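Local coordinates for ribose-phosphate pyrophosphokinase (Thermus thermophilus, PDB 7PN0), which catalyses the transfer of pyrophosphate from ATP to ribose 5-phosphate, giving the nucleotide precursor phosphoribosyl pyrophosphate, at residues Ile190-Val202 against Leu227-Ala239. Numbering follows the deposited sequence.
Sequences IDKERVSDTEVRV and LVEAVEALMQAGA. With SO4 (sulfate ion), chain D.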
loop_
_atom_site.group_PDB
_atom_site.type_symbol
_atom_site.label_atom_id
_atom_site.label_comp_id
_atom_site.label_asym_id
_atom_site.label_seq_id
_atom_site.Cartn_x
_atom_site.Cartn_y
_atom_site.Cartn_z
ATOM N N ILE A 190 24.966 -40.556 7.555
ATOM C CA ILE A 190 25.965 -41.104 6.603
ATOM C C ILE A 190 26.560 -39.935 5.810
ATOM O O ILE A 190 25.848 -39.255 5.051
ATOM C CB ILE A 190 25.372 -42.269 5.776
ATOM C CG1 ILE A 190 26.464 -43.033 5.012
ATOM C CG2 ILE A 190 24.242 -41.808 4.853
ATOM C CD1 ILE A 190 26.032 -44.428 4.500
ATOM N N ASP A 191 27.813 -39.611 6.125
ATOM C CA ASP A 191 28.613 -38.593 5.402
ATOM C C ASP A 191 29.164 -39.313 4.172
ATOM O O ASP A 191 29.965 -40.261 4.357
ATOM C CB ASP A 191 29.682 -37.986 6.321
ATOM C CG ASP A 191 30.566 -36.943 5.653
ATOM O OD1 ASP A 191 30.047 -36.126 4.864
ATOM O OD2 ASP A 191 31.768 -36.960 5.919
ATOM N N LYS A 192 28.704 -38.927 2.985
ATOM C CA LYS A 192 29.139 -39.493 1.687
ATOM C C LYS A 192 29.558 -38.367 0.732
ATOM O O LYS A 192 29.263 -37.192 1.034
ATOM C CB LYS A 192 28.029 -40.367 1.106
ATOM C CG LYS A 192 26.611 -39.858 1.323
ATOM C CD LYS A 192 26.054 -39.111 0.134
ATOM C CE LYS A 192 25.003 -38.106 0.544
ATOM N NZ LYS A 192 24.360 -37.488 -0.630
ATOM N N GLU A 193 30.266 -38.732 -0.345
ATOM C CA GLU A 193 30.816 -37.811 -1.381
ATOM C C GLU A 193 30.604 -38.441 -2.759
ATOM O O GLU A 193 31.026 -39.609 -2.938
ATOM C CB GLU A 193 32.327 -37.581 -1.222
ATOM C CG GLU A 193 32.749 -36.991 0.115
ATOM C CD GLU A 193 32.786 -35.471 0.228
ATOM O OE1 GLU A 193 32.635 -34.787 -0.808
ATOM O OE2 GLU A 193 32.986 -34.970 1.366
ATOM N N ARG A 194 29.993 -37.712 -3.700
ATOM C CA ARG A 194 30.010 -38.119 -5.130
ATOM C C ARG A 194 31.394 -37.735 -5.666
ATOM O O ARG A 194 31.658 -36.516 -5.764
ATOM C CB ARG A 194 28.853 -37.510 -5.935
ATOM C CG ARG A 194 28.697 -38.126 -7.321
ATOM C CD ARG A 194 27.356 -37.887 -7.995
ATOM N NE ARG A 194 26.244 -38.736 -7.549
ATOM C CZ ARG A 194 26.124 -40.052 -7.775
ATOM N NH1 ARG A 194 27.070 -40.718 -8.422
ATOM N NH2 ARG A 194 25.055 -40.706 -7.346
ATOM N N VAL A 195 32.242 -38.740 -5.933
ATOM C CA VAL A 195 33.667 -38.590 -6.362
ATOM C C VAL A 195 33.713 -38.560 -7.894
ATOM O O VAL A 195 34.127 -37.531 -8.456
ATOM C CB VAL A 195 34.556 -39.725 -5.810
ATOM C CG1 VAL A 195 36.028 -39.517 -6.150
ATOM C CG2 VAL A 195 34.382 -39.912 -4.311
ATOM N N SER A 196 33.297 -39.657 -8.533
ATOM C CA SER A 196 33.414 -39.886 -9.998
ATOM C C SER A 196 32.047 -40.247 -10.596
ATOM O O SER A 196 32.013 -41.153 -11.445
ATOM C CB SER A 196 34.469 -40.940 -10.302
ATOM O OG SER A 196 34.105 -42.212 -9.781
ATOM N N ASP A 197 30.978 -39.571 -10.149
ATOM C CA ASP A 197 29.634 -39.487 -10.799
ATOM C C ASP A 197 29.210 -40.834 -11.417
ATOM O O ASP A 197 28.791 -40.851 -12.594
ATOM C CB ASP A 197 29.600 -38.319 -11.794
ATOM C CG ASP A 197 29.545 -36.955 -11.117
ATOM O OD1 ASP A 197 30.604 -36.470 -10.658
ATOM O OD2 ASP A 197 28.437 -36.396 -11.035
ATOM N N THR A 198 29.201 -41.878 -10.580
ATOM C CA THR A 198 29.080 -43.338 -10.881
ATOM C C THR A 198 29.546 -44.106 -9.635
ATOM O O THR A 198 29.089 -45.254 -9.426
ATOM C CB THR A 198 29.872 -43.769 -12.127
ATOM O OG1 THR A 198 28.993 -43.646 -13.244
ATOM C CG2 THR A 198 30.395 -45.193 -12.077
ATOM N N GLU A 199 30.456 -43.496 -8.863
ATOM C CA GLU A 199 30.863 -43.946 -7.509
ATOM C C GLU A 199 30.571 -42.830 -6.501
ATOM O O GLU A 199 30.728 -41.635 -6.849
ATOM C CB GLU A 199 32.346 -44.315 -7.491
ATOM C CG GLU A 199 32.784 -45.162 -8.675
ATOM C CD GLU A 199 34.293 -45.299 -8.816
ATOM O OE1 GLU A 199 34.742 -45.779 -9.879
ATOM O OE2 GLU A 199 35.020 -44.926 -7.862
ATOM N N VAL A 200 30.138 -43.226 -5.304
ATOM C CA VAL A 200 30.002 -42.350 -4.105
ATOM C C VAL A 200 30.775 -43.037 -2.976
ATOM O O VAL A 200 30.689 -44.285 -2.867
ATOM C CB VAL A 200 28.524 -42.053 -3.750
ATOM C CG1 VAL A 200 27.561 -42.641 -4.768
ATOM C CG2 VAL A 200 28.131 -42.475 -2.336
ATOM N N ARG A 201 31.519 -42.248 -2.201
ATOM C CA ARG A 201 32.452 -42.718 -1.143
ATOM C C ARG A 201 31.808 -42.466 0.228
ATOM O O ARG A 201 31.424 -41.310 0.490
ATOM C CB ARG A 201 33.802 -42.004 -1.315
ATOM C CG ARG A 201 34.638 -41.866 -0.046
ATOM C CD ARG A 201 35.535 -40.635 -0.069
ATOM N NE ARG A 201 36.330 -40.551 -1.293
ATOM C CZ ARG A 201 37.423 -41.276 -1.564
ATOM N NH1 ARG A 201 37.883 -42.163 -0.697
ATOM N NH2 ARG A 201 38.053 -41.112 -2.717
ATOM N N VAL A 202 31.719 -43.499 1.076
ATOM C CA VAL A 202 31.310 -43.351 2.505
ATOM C C VAL A 202 32.513 -42.821 3.299
ATOM O O VAL A 202 33.449 -43.595 3.536
ATOM C CB VAL A 202 30.765 -44.661 3.107
ATOM C CG1 VAL A 202 30.230 -44.436 4.515
ATOM C CG2 VAL A 202 29.690 -45.282 2.219
ATOM N N LEU A 227 18.484 -38.950 -3.312
ATOM C CA LEU A 227 17.938 -40.279 -2.910
ATOM C C LEU A 227 18.916 -41.394 -3.345
ATOM O O LEU A 227 19.329 -42.192 -2.487
ATOM C CB LEU A 227 16.537 -40.424 -3.520
ATOM C CG LEU A 227 15.746 -41.686 -3.159
ATOM C CD1 LEU A 227 14.276 -41.495 -3.486
ATOM C CD2 LEU A 227 16.257 -42.898 -3.923
ATOM N N VAL A 228 19.316 -41.390 -4.603
ATOM C CA VAL A 228 20.242 -42.371 -5.250
ATOM C C VAL A 228 21.565 -42.439 -4.481
ATOM O O VAL A 228 22.004 -43.577 -4.145
ATOM C CB VAL A 228 20.446 -41.997 -6.738
ATOM C CG1 VAL A 228 21.833 -42.348 -7.273
ATOM C CG2 VAL A 228 19.364 -42.634 -7.595
ATOM N N GLU A 229 22.178 -41.286 -4.195
ATOM C CA GLU A 229 23.491 -41.205 -3.509
ATOM C C GLU A 229 23.362 -41.837 -2.130
ATOM O O GLU A 229 24.255 -42.583 -1.719
ATOM C CB GLU A 229 23.933 -39.754 -3.288
ATOM C CG GLU A 229 24.544 -39.063 -4.480
ATOM C CD GLU A 229 25.258 -37.758 -4.128
ATOM O OE1 GLU A 229 25.609 -37.576 -2.947
ATOM O OE2 GLU A 229 25.446 -36.919 -5.022
ATOM N N ALA A 230 22.305 -41.484 -1.391
ATOM C CA ALA A 230 22.110 -41.971 -0.013
ATOM C C ALA A 230 21.948 -43.498 -0.056
ATOM O O ALA A 230 22.559 -44.191 0.780
ATOM C CB ALA A 230 20.931 -41.287 0.609
ATOM N N VAL A 231 21.123 -43.994 -0.971
ATOM C CA VAL A 231 20.834 -45.457 -1.060
ATOM C C VAL A 231 22.146 -46.178 -1.389
ATOM O O VAL A 231 22.413 -47.217 -0.745
ATOM C CB VAL A 231 19.738 -45.773 -2.091
ATOM C CG1 VAL A 231 19.585 -47.281 -2.286
ATOM C CG2 VAL A 231 18.410 -45.163 -1.681
ATOM N N GLU A 232 22.908 -45.676 -2.370
ATOM C CA GLU A 232 24.192 -46.316 -2.783
ATOM C C GLU A 232 25.143 -46.326 -1.584
ATOM O O GLU A 232 25.714 -47.391 -1.291
ATOM C CB GLU A 232 24.832 -45.590 -3.969
ATOM C CG GLU A 232 24.211 -45.902 -5.320
ATOM C CD GLU A 232 25.073 -45.419 -6.480
ATOM O OE1 GLU A 232 26.195 -44.913 -6.235
ATOM O OE2 GLU A 232 24.628 -45.539 -7.621
ATOM N N ALA A 233 25.302 -45.186 -0.898
ATOM C CA ALA A 233 26.154 -45.058 0.306
ATOM C C ALA A 233 25.732 -46.094 1.352
ATOM O O ALA A 233 26.618 -46.692 1.979
ATOM C CB ALA A 233 26.076 -43.675 0.894
ATOM N N LEU A 234 24.423 -46.258 1.560
ATOM C CA LEU A 234 23.854 -47.103 2.640
ATOM C C LEU A 234 24.080 -48.579 2.297
ATOM O O LEU A 234 24.406 -49.357 3.215
ATOM C CB LEU A 234 22.363 -46.787 2.803
ATOM C CG LEU A 234 22.057 -45.650 3.776
ATOM C CD1 LEU A 234 20.616 -45.139 3.601
ATOM C CD2 LEU A 234 22.293 -46.094 5.221
ATOM N N MET A 235 23.946 -48.954 1.032
ATOM C CA MET A 235 24.235 -50.353 0.626
ATOM C C MET A 235 25.759 -50.581 0.721
ATOM O O MET A 235 26.152 -51.651 1.187
ATOM C CB MET A 235 23.708 -50.671 -0.771
ATOM C CG MET A 235 22.182 -50.562 -0.908
ATOM S SD MET A 235 21.174 -51.332 0.409
ATOM C CE MET A 235 21.392 -53.070 0.008
ATOM N N GLN A 236 26.596 -49.586 0.418
ATOM C CA GLN A 236 28.075 -49.727 0.587
ATOM C C GLN A 236 28.405 -49.871 2.077
ATOM O O GLN A 236 29.394 -50.559 2.362
ATOM C CB GLN A 236 28.863 -48.565 -0.026
ATOM C CG GLN A 236 28.933 -48.600 -1.545
ATOM C CD GLN A 236 29.300 -47.259 -2.149
ATOM O OE1 GLN A 236 29.860 -46.372 -1.498
ATOM N NE2 GLN A 236 28.962 -47.090 -3.415
ATOM N N ALA A 237 27.638 -49.251 2.995
ATOM C CA ALA A 237 27.844 -49.368 4.465
ATOM C C ALA A 237 27.160 -50.636 4.992
ATOM O O ALA A 237 27.122 -50.800 6.238
ATOM C CB ALA A 237 27.344 -48.149 5.215
ATOM N N GLY A 238 26.634 -51.485 4.099
ATOM C CA GLY A 238 26.114 -52.828 4.445
ATOM C C GLY A 238 24.691 -52.809 4.998
ATOM O O GLY A 238 24.324 -53.733 5.747
ATOM N N ALA A 239 23.868 -51.819 4.643
ATOM C CA ALA A 239 22.425 -51.828 4.984
ATOM C C ALA A 239 21.770 -53.048 4.335
ATOM O O ALA A 239 22.087 -53.363 3.186
ATOM C CB ALA A 239 21.745 -50.553 4.528
HETATM S S SO4 D . 16.350 -35.503 -4.701
HETATM O O1 SO4 D . 16.474 -36.889 -4.244
HETATM O O2 SO4 D . 15.783 -34.714 -3.634
HETATM O O3 SO4 D . 17.678 -34.995 -5.008
HETATM O O4 SO4 D . 15.469 -35.413 -5.842
#
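Glu229 shares its carboxylate between two cations, Lys192 and Arg194, and so ties helix 227-236 to one side of a beta hairpin. The tighter salt bridge runs from Lys192 NZ to Glu229 OE1, 2.6 Å, with the ammonium approaching from above the carboxylate plane, 38° out of it. The lysine reaches this place because its chain bends at chi2 and then runs straight, crossing the glutamate at about a right angle. Arg194 uses NE for the second bridge, to Glu229 OE2 at 3.2 Å; this bond is weak and bent, and the guanidinium plane stands 72° from the carboxylate. The arginine's NH2 edge meets Val228 CG1, while Glu232 OE1 lies 4.5 Å from NH2, probably close enough for a weak attraction, though beyond a salt bridge.

Next to these charges the contact turns apolar around Ala233. Its methyl receives Lys192 CB, Val200 CG2 and Ile190 CD1, the last at 3.7 Å. With CG1 anti to the backbone N (chi1 -168°), Ile190 brings CD1 against the helix, where it also touches Leu234 CD2 and Ala237 CB. Val202 CG2 rests 3.4 Å from Ala233 O. Farther across the same sheet, Leu234 also packs on Ala214 and Ile216 of strand 213-218.

The strands 187-194 and 200-206 pair antiparallel at the margin of the mixed sheet in the C-terminal PRTase-like half, and the helix covers one face of that pair. Replacing Glu229 by an alanine would remove the carboxylate and is likely to leave Lys192 NZ and Arg194 NE without their shared counter-charge, the two long chains freer to turn. The chemistry thus divides the work: small and branched side chains allow close approach of helix and sheet, while one carboxylate serves two basic side chains of one strand, by a short bridge and a weak one.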